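Local structure of sugar fermentation stimulation protein homolog (Pyrococcus furiosus, 4DA2) at residues A[13-18]-A[65-70]; A[24-29]-A[33-38]; A[41-46]-A[77-82]; A[5-10]-A[81-86]; A[85-90]-A[211-216]. The protein probably binds DNA, joining an OB-fold domain to a calcium-binding domain of the PD-(D/E)xK nuclease type. The protein carries 1 engineered substitution. All coordinates share one frame; numbering follows the deposited sequence.

Contact 1. Residues A[13-18]-A[65-70]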
# COMPACT_ATOMS: atom_id res chain seq x y z
N CYS A 13 3.15 11.05 17.49
CA CYS A 13 1.96 11.83 17.81
C CYS A 13 0.95 10.89 18.45
O CYS A 13 1.13 9.65 18.40
CB CYS A 13 1.38 12.48 16.53
SG CYS A 13 0.69 11.29 15.34
N ILE A 14 -0.06 11.45 19.10
CA ILE A 14 -1.17 10.68 19.62
C ILE A 14 -2.35 10.85 18.69
O ILE A 14 -2.77 11.99 18.41
CB ILE A 14 -1.57 11.08 21.08
CG1 ILE A 14 -0.34 10.99 22.00
CG2 ILE A 14 -2.77 10.22 21.56
CD1 ILE A 14 -0.51 11.70 23.35
N PHE A 15 -2.90 9.74 18.22
CA PHE A 15 -4.10 9.80 17.41
C PHE A 15 -5.29 10.17 18.27
O PHE A 15 -5.54 9.54 19.30
CB PHE A 15 -4.36 8.49 16.67
CG PHE A 15 -5.50 8.58 15.72
CD1 PHE A 15 -5.36 9.23 14.50
CD2 PHE A 15 -6.75 8.04 16.05
CE1 PHE A 15 -6.46 9.36 13.61
CE2 PHE A 15 -7.83 8.15 15.16
CZ PHE A 15 -7.69 8.81 13.95
N LEU A 16 -6.02 11.21 17.87
CA LEU A 16 -7.19 11.64 18.65
C LEU A 16 -8.47 11.16 18.00
O LEU A 16 -9.24 10.39 18.62
CB LEU A 16 -7.21 13.19 18.79
CG LEU A 16 -5.96 13.73 19.51
CD1 LEU A 16 -5.94 15.26 19.54
CD2 LEU A 16 -5.81 13.16 20.92
N ARG A 17 -8.69 11.56 16.75
CA ARG A 17 -9.90 11.14 16.05
C ARG A 17 -9.85 11.35 14.54
O ARG A 17 -9.14 12.21 14.02
CB ARG A 17 -11.18 11.76 16.65
CG ARG A 17 -11.34 13.24 16.41
CD ARG A 17 -12.54 13.81 17.19
NE ARG A 17 -12.62 15.27 17.04
CZ ARG A 17 -13.29 15.91 16.08
NH1 ARG A 17 -13.94 15.25 15.13
NH2 ARG A 17 -13.30 17.24 16.06
N ARG A 18 -10.60 10.51 13.83
CA ARG A 18 -10.69 10.66 12.40
C ARG A 18 -11.84 11.62 12.10
O ARG A 18 -12.95 11.44 12.58
CB ARG A 18 -10.87 9.29 11.72
CG ARG A 18 -10.53 9.34 10.24
CD ARG A 18 -10.39 7.95 9.65
NE ARG A 18 -9.94 8.02 8.26
CZ ARG A 18 -9.75 6.97 7.46
NH1 ARG A 18 -9.96 5.75 7.92
NH2 ARG A 18 -9.34 7.14 6.21
N TYR A 65 0.68 18.47 7.93
CA TYR A 65 1.22 17.17 8.36
C TYR A 65 0.57 16.03 7.63
O TYR A 65 -0.59 16.11 7.26
CB TYR A 65 0.99 16.98 9.86
CG TYR A 65 1.76 17.95 10.70
CD1 TYR A 65 3.05 17.63 11.16
CD2 TYR A 65 1.22 19.19 11.04
CE1 TYR A 65 3.77 18.54 11.94
CE2 TYR A 65 1.93 20.09 11.82
CZ TYR A 65 3.20 19.75 12.27
OH TYR A 65 3.90 20.65 13.04
N ILE A 66 1.35 14.97 7.41
CA ILE A 66 0.81 13.71 6.89
C ILE A 66 0.95 12.65 7.98
O ILE A 66 2.03 12.48 8.57
CB ILE A 66 1.58 13.27 5.63
CG1 ILE A 66 1.58 14.38 4.58
CG2 ILE A 66 0.97 12.01 5.02
CD1 ILE A 66 2.65 14.20 3.57
N LEU A 67 -0.16 11.96 8.28
CA LEU A 67 -0.10 10.82 9.20
C LEU A 67 0.37 9.59 8.39
O LEU A 67 -0.40 9.03 7.60
CB LEU A 67 -1.47 10.57 9.82
CG LEU A 67 -1.69 9.37 10.74
CD1 LEU A 67 -0.71 9.41 11.93
CD2 LEU A 67 -3.15 9.38 11.21
N LEU A 68 1.63 9.20 8.56
CA LEU A 68 2.23 8.16 7.72
C LEU A 68 1.93 6.74 8.15
O LEU A 68 1.90 5.83 7.32
CB LEU A 68 3.75 8.29 7.63
CG LEU A 68 4.29 9.60 7.07
CD1 LEU A 68 5.77 9.54 7.23
CD2 LEU A 68 3.87 9.78 5.60
N GLY A 69 1.76 6.56 9.46
CA GLY A 69 1.63 5.26 10.06
C GLY A 69 1.39 5.24 11.56
O GLY A 69 1.25 6.28 12.20
N PHE A 70 1.39 4.02 12.10
CA PHE A 70 1.12 3.80 13.51
C PHE A 70 2.14 2.84 14.12
O PHE A 70 2.72 1.98 13.45
CB PHE A 70 -0.28 3.21 13.69
CG PHE A 70 -1.40 4.20 13.46
CD1 PHE A 70 -1.97 4.85 14.54
CD2 PHE A 70 -1.87 4.48 12.17
CE1 PHE A 70 -3.00 5.78 14.36
CE2 PHE A 70 -2.92 5.41 11.98
CZ PHE A 70 -3.48 6.04 13.07
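F15 and L67 both carry CG trans to the backbone N (chi1 -174° for F15), which sends the two side chains off their crossed strands into the space between, where they meet at about a right angle. F70 takes the other course: its CG sits beside its own N, trans to the carbonyl carbon, and the ring swings across to reach F15. The two rings make an offset edge-to-face pair. F70 turns its CE1-CZ edge to the face of F15, with the centroids 5.7 Å apart and the planes at 65°. CE1 of F70 also rests 3.8 Å from F15 CB, so the edge overlaps the root of the F15 side chain as well as its ring. L67 is the piece between: its CD2 methyl lies 4.0 Å from F15 CD1, while CD1, the other branch, meets C13 SG at 4.1 Å. All four residues are buried and the contact is wholly apolar. With an alanine in place of the phenylalanine at F15, the F70 edge and the L67 CD2 methyl would probably lose the surface they pack on, leaving a gap in the core. Around this cluster, M47 touches F15, and C55 and A35 pack on L67. The strands do not pair here; their axes pass 9.6 Å apart at 97°, facing each other across an apolar interior. Such a nearly orthogonal crossing of strands from one curled sheet is what the closed barrel of an OB fold looks like from within.

Contact 2. Residues A[24-29]-A[33-38]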
# COMPACT_ATOMS: atom_id res chain seq x y z
N GLY A 24 -7.34 13.48 9.76
CA GLY A 24 -7.43 13.11 11.18
C GLY A 24 -6.91 14.23 12.06
O GLY A 24 -6.19 15.11 11.59
N LEU A 25 -7.28 14.19 13.34
CA LEU A 25 -6.65 15.06 14.35
C LEU A 25 -5.71 14.24 15.22
O LEU A 25 -6.07 13.14 15.68
CB LEU A 25 -7.72 15.74 15.21
CG LEU A 25 -8.70 16.66 14.49
CD1 LEU A 25 -9.79 17.17 15.41
CD2 LEU A 25 -7.93 17.84 13.82
N VAL A 26 -4.52 14.79 15.47
CA VAL A 26 -3.50 14.17 16.29
C VAL A 26 -2.95 15.21 17.27
O VAL A 26 -3.03 16.42 17.03
CB VAL A 26 -2.32 13.59 15.43
CG1 VAL A 26 -2.86 12.60 14.38
CG2 VAL A 26 -1.53 14.68 14.78
N ARG A 27 -2.36 14.73 18.36
CA ARG A 27 -1.63 15.57 19.28
C ARG A 27 -0.14 15.38 19.04
O ARG A 27 0.36 14.27 19.08
CB ARG A 27 -2.01 15.22 20.72
CG ARG A 27 -0.95 15.47 21.79
CD ARG A 27 -1.31 16.64 22.69
NE ARG A 27 -2.73 16.67 23.05
CZ ARG A 27 -3.43 17.80 23.11
NH1 ARG A 27 -2.85 18.95 22.80
NH2 ARG A 27 -4.73 17.77 23.41
N ILE A 28 0.54 16.49 18.76
CA ILE A 28 1.98 16.55 18.67
C ILE A 28 2.45 17.56 19.72
O ILE A 28 2.28 18.76 19.54
CB ILE A 28 2.47 16.98 17.27
CG1 ILE A 28 2.00 16.00 16.19
CG2 ILE A 28 3.97 17.12 17.29
CD1 ILE A 28 2.09 16.54 14.75
N LYS A 29 3.04 17.05 20.80
CA LYS A 29 3.48 17.89 21.92
C LYS A 29 2.28 18.66 22.50
O LYS A 29 1.27 18.06 22.87
CB LYS A 29 4.60 18.86 21.49
CG LYS A 29 5.83 18.21 20.88
CD LYS A 29 6.80 17.72 21.94
CE LYS A 29 7.99 16.99 21.33
NZ LYS A 29 8.91 17.91 20.59
N GLU A 33 -3.23 18.95 15.99
CA GLU A 33 -2.94 19.28 14.60
C GLU A 33 -3.77 18.47 13.62
O GLU A 33 -4.03 17.30 13.84
CB GLU A 33 -1.47 19.01 14.29
CG GLU A 33 -0.49 19.91 15.02
CD GLU A 33 -0.42 21.29 14.42
OE1 GLU A 33 -1.10 21.55 13.39
OE2 GLU A 33 0.29 22.13 14.99
N ARG A 34 -4.16 19.11 12.53
CA ARG A 34 -4.79 18.43 11.39
C ARG A 34 -3.74 17.64 10.59
O ARG A 34 -2.70 18.19 10.22
CB ARG A 34 -5.50 19.46 10.51
CG ARG A 34 -6.66 18.91 9.70
CD ARG A 34 -7.36 20.03 8.94
NE ARG A 34 -8.39 19.55 8.05
CZ ARG A 34 -8.71 20.15 6.91
NH1 ARG A 34 -8.03 21.22 6.51
NH2 ARG A 34 -9.67 19.66 6.14
N ALA A 35 -3.99 16.35 10.35
CA ALA A 35 -3.05 15.49 9.66
C ALA A 35 -3.74 14.79 8.50
O ALA A 35 -4.84 14.25 8.66
CB ALA A 35 -2.45 14.44 10.64
N LEU A 36 -3.12 14.83 7.33
CA LEU A 36 -3.66 14.19 6.15
C LEU A 36 -3.61 12.66 6.29
O LEU A 36 -2.65 12.11 6.78
CB LEU A 36 -2.82 14.58 4.94
CG LEU A 36 -3.53 14.55 3.60
CD1 LEU A 36 -4.58 15.66 3.54
CD2 LEU A 36 -2.53 14.69 2.45
N ILE A 37 -4.68 12.01 5.85
CA ILE A 37 -4.72 10.55 5.78
C ILE A 37 -4.89 10.19 4.30
O ILE A 37 -5.85 10.61 3.64
CB ILE A 37 -5.90 9.98 6.63
CG1 ILE A 37 -5.68 10.20 8.13
CG2 ILE A 37 -6.14 8.48 6.29
CD1 ILE A 37 -6.96 10.06 8.98
N THR A 38 -3.94 9.42 3.76
CA THR A 38 -4.05 8.99 2.38
C THR A 38 -4.20 7.46 2.42
O THR A 38 -3.25 6.71 2.21
CB THR A 38 -2.82 9.43 1.54
OG1 THR A 38 -2.61 10.83 1.75
CG2 THR A 38 -3.02 9.17 0.05
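G24, L25 and V26 pair with A35, R34 and E33 in an antiparallel beta hairpin, 23-28 with 31-36, within the OB-fold sheet. Two hydrogen-bonded pairs bracket one non-hydrogen-bonded pair. At the first, the backbones exchange G24 N to A35 O and A35 N to G24 O, both 2.8 Å, the former almost straight at 175°. V26 and E33 also exchange two bonds, the shorter from E33 N to V26 O at 2.7 Å. Between them L25 faces R34, and L25 CA leans on E33 O in a CA-H...O contact.

The tight side is the buried face bearing V26 and A35. V26 CG1 meets A35 CB at 4.2 Å, and the same face packs on C13 and L67 of the neighbouring strands. The opposite face is looser and nearer solvent. L25 lays its CD2 alongside R34 CA at 4.0 Å, and R34, extended and exposed, has its guanidinium near K62, a like charge. E33 starts on the buried face but bends at chi2 (-76°), which carries its carboxylate away from V26 toward R31 and R64, both only long, weak ion pairs. Its aliphatic part stays behind, CG lying near I28 CD1.

Two residues on from A35, the I37 side chain reaches toward the glycine. The I37 CD1 methyl sits 3.5 Å from G24 N, where a beta carbon on G24 would be crowded against it.

Contact 3. Residues A[41-46]-A[77-82]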
# COMPACT_ATOMS: atom_id res chain seq x y z
N GLY A 41 -9.18 3.03 3.26
CA GLY A 41 -9.60 1.97 4.18
C GLY A 41 -10.18 2.48 5.50
O GLY A 41 -10.01 3.65 5.86
N ARG A 42 -10.86 1.60 6.22
CA ARG A 42 -11.42 1.99 7.52
C ARG A 42 -10.32 2.15 8.54
O ARG A 42 -10.41 3.02 9.41
CB ARG A 42 -12.47 1.00 8.03
CG ARG A 42 -13.57 0.76 7.04
CD ARG A 42 -14.89 0.38 7.66
NE ARG A 42 -15.86 0.17 6.59
CZ ARG A 42 -17.17 0.09 6.75
NH1 ARG A 42 -17.73 0.19 7.95
NH2 ARG A 42 -17.93 -0.10 5.68
N LEU A 43 -9.28 1.31 8.43
CA LEU A 43 -8.18 1.29 9.39
C LEU A 43 -8.71 1.30 10.83
O LEU A 43 -8.13 1.95 11.71
CB LEU A 43 -7.20 2.46 9.16
CG LEU A 43 -6.30 2.58 7.93
CD1 LEU A 43 -5.99 1.23 7.31
CD2 LEU A 43 -6.91 3.53 6.92
N ASN A 44 -9.79 0.57 11.08
CA ASN A 44 -10.41 0.51 12.41
C ASN A 44 -9.49 0.05 13.54
O ASN A 44 -9.61 0.53 14.66
CB ASN A 44 -11.67 -0.37 12.38
CG ASN A 44 -12.93 0.42 12.12
OD1 ASN A 44 -13.05 1.58 12.52
ND2 ASN A 44 -13.90 -0.21 11.46
N GLU A 45 -8.57 -0.86 13.24
CA GLU A 45 -7.65 -1.32 14.28
C GLU A 45 -6.53 -0.30 14.64
O GLU A 45 -5.95 -0.37 15.72
CB GLU A 45 -7.13 -2.73 14.00
CG GLU A 45 -8.28 -3.75 14.06
CD GLU A 45 -7.89 -5.15 13.62
OE1 GLU A 45 -6.71 -5.54 13.77
OE2 GLU A 45 -8.79 -5.88 13.14
N PHE A 46 -6.29 0.66 13.75
CA PHE A 46 -5.26 1.67 13.96
C PHE A 46 -5.82 2.98 14.48
O PHE A 46 -5.19 3.62 15.33
CB PHE A 46 -4.47 1.98 12.67
CG PHE A 46 -3.49 0.89 12.27
CD1 PHE A 46 -2.49 0.48 13.16
CD2 PHE A 46 -3.59 0.27 11.04
CE1 PHE A 46 -1.58 -0.53 12.80
CE2 PHE A 46 -2.71 -0.75 10.67
CZ PHE A 46 -1.70 -1.14 11.55
N ALA A 77 3.74 0.54 11.21
CA ALA A 77 2.94 0.10 10.05
C ALA A 77 2.72 1.33 9.18
O ALA A 77 2.32 2.38 9.68
CB ALA A 77 1.62 -0.44 10.52
N ILE A 78 2.95 1.22 7.87
CA ILE A 78 2.81 2.37 6.99
C ILE A 78 1.41 2.31 6.40
O ILE A 78 1.10 1.44 5.55
CB ILE A 78 3.88 2.40 5.87
CG1 ILE A 78 5.30 2.46 6.47
CG2 ILE A 78 3.58 3.58 4.93
CD1 ILE A 78 6.46 2.25 5.47
N ILE A 79 0.58 3.27 6.79
CA ILE A 79 -0.76 3.40 6.20
C ILE A 79 -0.87 4.31 4.98
O ILE A 79 -1.84 4.18 4.22
CB ILE A 79 -1.81 3.85 7.25
CG1 ILE A 79 -1.55 5.27 7.73
CG2 ILE A 79 -1.85 2.82 8.39
CD1 ILE A 79 -2.84 6.07 8.00
N ASP A 80 0.11 5.20 4.79
CA ASP A 80 0.05 6.20 3.72
C ASP A 80 0.33 5.52 2.38
O ASP A 80 1.42 4.97 2.16
CB ASP A 80 1.04 7.34 3.96
CG ASP A 80 0.90 8.48 2.94
OD1 ASP A 80 0.18 9.46 3.22
OD2 ASP A 80 1.54 8.40 1.87
N THR A 81 -0.64 5.58 1.48
CA THR A 81 -0.49 4.88 0.18
C THR A 81 0.53 5.55 -0.74
O THR A 81 1.14 4.87 -1.58
CB THR A 81 -1.84 4.67 -0.53
OG1 THR A 81 -2.41 5.94 -0.87
CG2 THR A 81 -2.80 3.86 0.35
N ARG A 82 0.72 6.86 -0.59
CA ARG A 82 1.76 7.58 -1.31
C ARG A 82 3.16 7.11 -0.92
O ARG A 82 4.00 6.88 -1.82
CB ARG A 82 1.66 9.09 -1.13
CG ARG A 82 0.50 9.75 -1.80
CD ARG A 82 0.48 11.22 -1.42
NE ARG A 82 -0.57 11.97 -2.11
CZ ARG A 82 -1.04 13.15 -1.70
NH1 ARG A 82 -0.57 13.71 -0.59
NH2 ARG A 82 -1.98 13.76 -2.40
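A77 and I79 approach the F46 ring obliquely. A77 CB lies 3.5 Å from F46 CZ and a little farther from CE1, while on the same side of the ring plane I79 CG2 stands 4.1 Å from F46 CD2. The two methyls thus share one side of the ring, A77 near its CZ-CE1 end and I79 near CD2. A second ring, that of F70, meets F46 with its plane tilted by only about 20°. The F46 and I79 side chains run alongside one another, pointing opposite ways, and the CG2 branch of I79 does the touching because it lies beside the backbone N, trans to the carbonyl carbon.

This is the place where a loop of the OB domain, 41-46, packs on the end of strand 75-78 and the link into helix 81-93. The loop is shaped by its own turn, F46 N bonding to L43 O at 3.0 Å, and L43 adds a looser touch, its CG lying 4.5 Å from I79 CG2. Farther out, D147 accepts hydrogen bonds from the backbone N of both R42 and L43, and N39 ND2 bonds to I79 O. D80, next in the chain, occupies the N-cap position of the helix, its OD2 taking the N-H of L83.

Contact 4. Residues A[5-10]-A[81-86]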
# COMPACT_ATOMS: atom_id res chain seq x y z
N MET A 5 14.75 3.32 1.71
CA MET A 5 14.72 4.78 1.77
C MET A 5 14.53 5.21 3.24
O MET A 5 14.36 4.38 4.11
CB MET A 5 13.59 5.36 0.92
CG MET A 5 12.20 4.75 1.16
SD MET A 5 10.87 5.50 0.20
CE MET A 5 10.77 7.14 0.91
N GLU A 6 14.53 6.52 3.44
CA GLU A 6 14.38 7.12 4.76
C GLU A 6 13.40 8.27 4.68
O GLU A 6 13.39 9.03 3.71
CB GLU A 6 15.73 7.64 5.26
CG GLU A 6 16.78 6.57 5.41
CD GLU A 6 18.17 7.13 5.63
OE1 GLU A 6 18.41 8.33 5.32
OE2 GLU A 6 19.03 6.36 6.10
N VAL A 7 12.59 8.41 5.73
CA VAL A 7 11.68 9.53 5.87
C VAL A 7 12.19 10.40 7.02
O VAL A 7 12.39 9.91 8.13
CB VAL A 7 10.26 9.03 6.16
CG1 VAL A 7 9.33 10.19 6.53
CG2 VAL A 7 9.72 8.26 4.97
N SER A 8 12.39 11.68 6.73
CA SER A 8 12.87 12.64 7.72
C SER A 8 12.17 14.01 7.49
O SER A 8 12.01 14.42 6.34
CB SER A 8 14.39 12.80 7.55
OG SER A 8 14.93 13.50 8.64
N PRO A 9 11.72 14.69 8.56
CA PRO A 9 11.67 14.24 9.96
C PRO A 9 10.42 13.41 10.26
O PRO A 9 9.41 13.50 9.55
CB PRO A 9 11.59 15.56 10.74
CG PRO A 9 10.92 16.50 9.83
CD PRO A 9 11.26 16.09 8.41
N LEU A 10 10.48 12.64 11.34
CA LEU A 10 9.40 11.77 11.74
C LEU A 10 8.97 12.20 13.14
O LEU A 10 9.80 12.25 14.05
CB LEU A 10 9.87 10.31 11.70
CG LEU A 10 8.80 9.23 11.62
CD1 LEU A 10 7.91 9.44 10.39
CD2 LEU A 10 9.45 7.83 11.62
N THR A 81 -0.64 5.58 1.48
CA THR A 81 -0.49 4.88 0.18
C THR A 81 0.53 5.55 -0.74
O THR A 81 1.14 4.87 -1.58
CB THR A 81 -1.84 4.67 -0.53
OG1 THR A 81 -2.41 5.94 -0.87
CG2 THR A 81 -2.80 3.86 0.35
N ARG A 82 0.72 6.86 -0.59
CA ARG A 82 1.76 7.58 -1.31
C ARG A 82 3.16 7.11 -0.92
O ARG A 82 4.00 6.88 -1.82
CB ARG A 82 1.66 9.09 -1.13
CG ARG A 82 0.50 9.75 -1.80
CD ARG A 82 0.48 11.22 -1.42
NE ARG A 82 -0.57 11.97 -2.11
CZ ARG A 82 -1.04 13.15 -1.70
NH1 ARG A 82 -0.57 13.71 -0.59
NH2 ARG A 82 -1.98 13.76 -2.40
N LEU A 83 3.41 6.93 0.38
CA LEU A 83 4.67 6.44 0.87
C LEU A 83 4.87 5.00 0.40
O LEU A 83 5.95 4.63 -0.04
CB LEU A 83 4.75 6.52 2.41
CG LEU A 83 6.07 6.12 3.05
CD1 LEU A 83 7.31 6.69 2.35
CD2 LEU A 83 6.09 6.50 4.56
N GLN A 84 3.83 4.17 0.56
CA GLN A 84 3.88 2.78 0.05
C GLN A 84 4.29 2.78 -1.43
O GLN A 84 5.18 2.01 -1.83
CB GLN A 84 2.52 2.10 0.21
CG GLN A 84 2.16 1.73 1.64
CD GLN A 84 0.78 1.06 1.70
OE1 GLN A 84 0.25 0.66 0.66
NE2 GLN A 84 0.23 0.92 2.88
N GLY A 85 3.66 3.64 -2.22
CA GLY A 85 4.00 3.77 -3.63
C GLY A 85 5.45 4.20 -3.85
O GLY A 85 6.12 3.67 -4.73
N LYS A 86 5.95 5.11 -3.03
CA LYS A 86 7.35 5.58 -3.16
C LYS A 86 8.30 4.41 -2.85
O LYS A 86 9.33 4.25 -3.52
CB LYS A 86 7.65 6.75 -2.21
CG LYS A 86 7.02 8.08 -2.64
CD LYS A 86 7.70 9.23 -1.90
CE LYS A 86 7.20 10.59 -2.36
NZ LYS A 86 6.07 11.06 -1.53
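M5 and V7 run past the first turns of helix 81-93 in extended backbone, with alpha carbons no nearer than about 9 Å: 8.9 Å from M5 CA to K86 CA. Here the edge strand 2-6 of the PD-(D/E)xK domain's sheet, and the loop leading from it into the OB domain, pack against a helix mainly through side chains, with one touch on the helix backbone. The helix keeps its regular bonds, G85 N to T81 O and K86 N to R82 O.

L83 is the centre of the contact. Its CG is trans to the backbone N (chi1 -176°), which carries both methyls out toward M5 and V7. CD1 is shared: M5 CE touches it at 3.8 Å and V7 CG2 at 3.9 Å, while V7 CG2 also reaches L83 CD2 at 4.1 Å. M5 gets there by a bend at its last torsion, chi3 -67°, which swings the terminal methyl toward the leucine. V7 uses one branch only for the helix; its other methyl, CG1, is among the atoms packed on L68 of the OB sheet, and I221 touches M5, V7 and L83 alike.

The K86 side is the outer one. Its aliphatic root passes the thioether while the ammonium end leads away, exposed. There M5 SD lies 4.1 Å from the carbonyl carbon C of K86 and 4.2 Å from K86 CB.

Contact 5. Residues A[85-90]-A[211-216]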
# COMPACT_ATOMS: atom_id res chain seq x y z
N GLY A 85 3.66 3.64 -2.22
CA GLY A 85 4.00 3.77 -3.63
C GLY A 85 5.45 4.20 -3.85
O GLY A 85 6.12 3.67 -4.73
N LYS A 86 5.95 5.11 -3.03
CA LYS A 86 7.35 5.58 -3.16
C LYS A 86 8.30 4.41 -2.85
O LYS A 86 9.33 4.25 -3.52
CB LYS A 86 7.65 6.75 -2.21
CG LYS A 86 7.02 8.08 -2.64
CD LYS A 86 7.70 9.23 -1.90
CE LYS A 86 7.20 10.59 -2.36
NZ LYS A 86 6.07 11.06 -1.53
N ALA A 87 7.92 3.60 -1.86
CA ALA A 87 8.68 2.39 -1.47
C ALA A 87 8.70 1.39 -2.65
O ALA A 87 9.75 0.88 -3.03
CB ALA A 87 8.07 1.74 -0.26
N PHE A 88 7.53 1.14 -3.23
CA PHE A 88 7.46 0.33 -4.45
C PHE A 88 8.38 0.87 -5.58
O PHE A 88 9.11 0.10 -6.20
CB PHE A 88 6.00 0.14 -4.95
CG PHE A 88 5.90 -0.79 -6.13
CD1 PHE A 88 6.15 -2.15 -5.97
CD2 PHE A 88 5.59 -0.31 -7.39
CE1 PHE A 88 6.07 -3.01 -7.04
CE2 PHE A 88 5.56 -1.16 -8.47
CZ PHE A 88 5.79 -2.52 -8.29
N GLU A 89 8.31 2.16 -5.85
CA GLU A 89 9.16 2.82 -6.83
C GLU A 89 10.67 2.62 -6.54
O GLU A 89 11.45 2.48 -7.46
CB GLU A 89 8.80 4.32 -6.94
CG GLU A 89 7.42 4.51 -7.60
CD GLU A 89 6.74 5.84 -7.32
OE1 GLU A 89 7.43 6.82 -7.03
OE2 GLU A 89 5.49 5.90 -7.40
N LYS A 90 11.05 2.58 -5.26
CA LYS A 90 12.44 2.31 -4.91
C LYS A 90 12.81 0.87 -5.23
O LYS A 90 13.90 0.59 -5.75
CB LYS A 90 12.69 2.64 -3.44
CG LYS A 90 12.66 4.13 -3.17
CD LYS A 90 13.98 4.75 -3.61
CE LYS A 90 13.89 6.23 -3.54
NZ LYS A 90 15.21 6.88 -3.80
N LEU A 211 4.42 -7.93 -0.87
CA LEU A 211 5.70 -7.54 -0.31
C LEU A 211 5.58 -7.14 1.15
O LEU A 211 4.62 -6.48 1.51
CB LEU A 211 6.25 -6.35 -1.08
CG LEU A 211 6.28 -6.45 -2.61
CD1 LEU A 211 6.73 -5.11 -3.20
CD2 LEU A 211 7.21 -7.58 -3.05
N GLY A 212 6.55 -7.54 1.97
CA GLY A 212 6.56 -7.13 3.38
C GLY A 212 7.44 -5.90 3.56
O GLY A 212 8.59 -5.86 3.09
N LEU A 213 6.89 -4.89 4.23
CA LEU A 213 7.58 -3.64 4.47
C LEU A 213 7.20 -3.14 5.85
O LEU A 213 6.15 -3.51 6.38
CB LEU A 213 7.16 -2.57 3.45
CG LEU A 213 7.74 -2.64 2.04
CD1 LEU A 213 7.00 -3.66 1.16
CD2 LEU A 213 7.69 -1.27 1.44
N HIS A 214 8.09 -2.35 6.43
CA HIS A 214 7.78 -1.58 7.64
C HIS A 214 8.73 -0.39 7.69
O HIS A 214 9.67 -0.26 6.87
CB HIS A 214 7.86 -2.44 8.92
CG HIS A 214 9.24 -2.89 9.25
ND1 HIS A 214 9.75 -4.11 8.84
CD2 HIS A 214 10.24 -2.27 9.92
CE1 HIS A 214 11.01 -4.23 9.25
NE2 HIS A 214 11.33 -3.13 9.91
N MET A 215 8.47 0.51 8.64
CA MET A 215 9.33 1.64 8.90
C MET A 215 9.82 1.50 10.34
O MET A 215 9.06 1.05 11.22
CB MET A 215 8.57 2.94 8.69
CG MET A 215 9.44 4.20 8.89
SD MET A 215 8.69 5.73 8.20
CE MET A 215 7.16 5.85 9.08
N GLU A 216 11.10 1.79 10.55
CA GLU A 216 11.69 1.80 11.88
C GLU A 216 11.44 3.16 12.48
O GLU A 216 11.19 4.12 11.76
CB GLU A 216 13.19 1.56 11.78
CG GLU A 216 13.57 0.28 11.02
CD GLU A 216 13.48 -0.92 11.92
OE1 GLU A 216 13.53 -0.72 13.15
OE2 GLU A 216 13.35 -2.07 11.43
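A87 and F88 of the helix pack on L213 and L211 of the strand, and every atom that touches across is carbon. The tighter of the two apolar pairs is A87 CB against L213 CD2 at 3.5 Å, closer than usual for two carbons. The other joins F88 and L211, whose side chains cross at about a right angle: the L211 CD1 methyl comes to the edge of the phenyl ring, near its plane, 4.1 Å from F88 CD1. F88 points its ring there with CG trans to the backbone N (chi1 -174°).

None of the polar bonds joins the two segments. H214 NE2 gives a hydrogen bond of 2.7 Å to E216 OE2; the oxygen lies in the plane of the imidazole, but the nitrogen meets the carboxylate from well above its plane. H214 ND1 is also engaged, with R224 NH1, so both ring nitrogens have partners. In the helix, E89 N bonds to G85 O.

The contact belongs to the alpha/beta core of the PD-(D/E)xK domain, where helix 81-93 lies against the sheet. Strand 207-215 runs between its neighbours 169-176 and 220-229; V173 touches both F88 and L211, and L4 of strand 2-6 touches A87 and L213.

In the fold
Contacts 1 and 2 lie in the OB-fold sheet, their centres about 5 Å apart, with contact 2 nested along the chain inside the loop closed by contact 1. Contact 3's centre stands about 10 Å from contact 1's and alternates with it in sequence; strand 75-78 pairs with 65-72 in the same sheet. From there helix 81-93 leads into the nuclease-like domain: contacts 3, 4 and 5 use it in turn, the centres of 4 and 5 about 8 Å apart. Contact 4 brings the N-terminal strand back to this helix, enclosing contacts 1 and 2 in its loop, so the chain's start belongs to the second domain. Contacts 2 and 5, centres about 22 Å apart, do not touch.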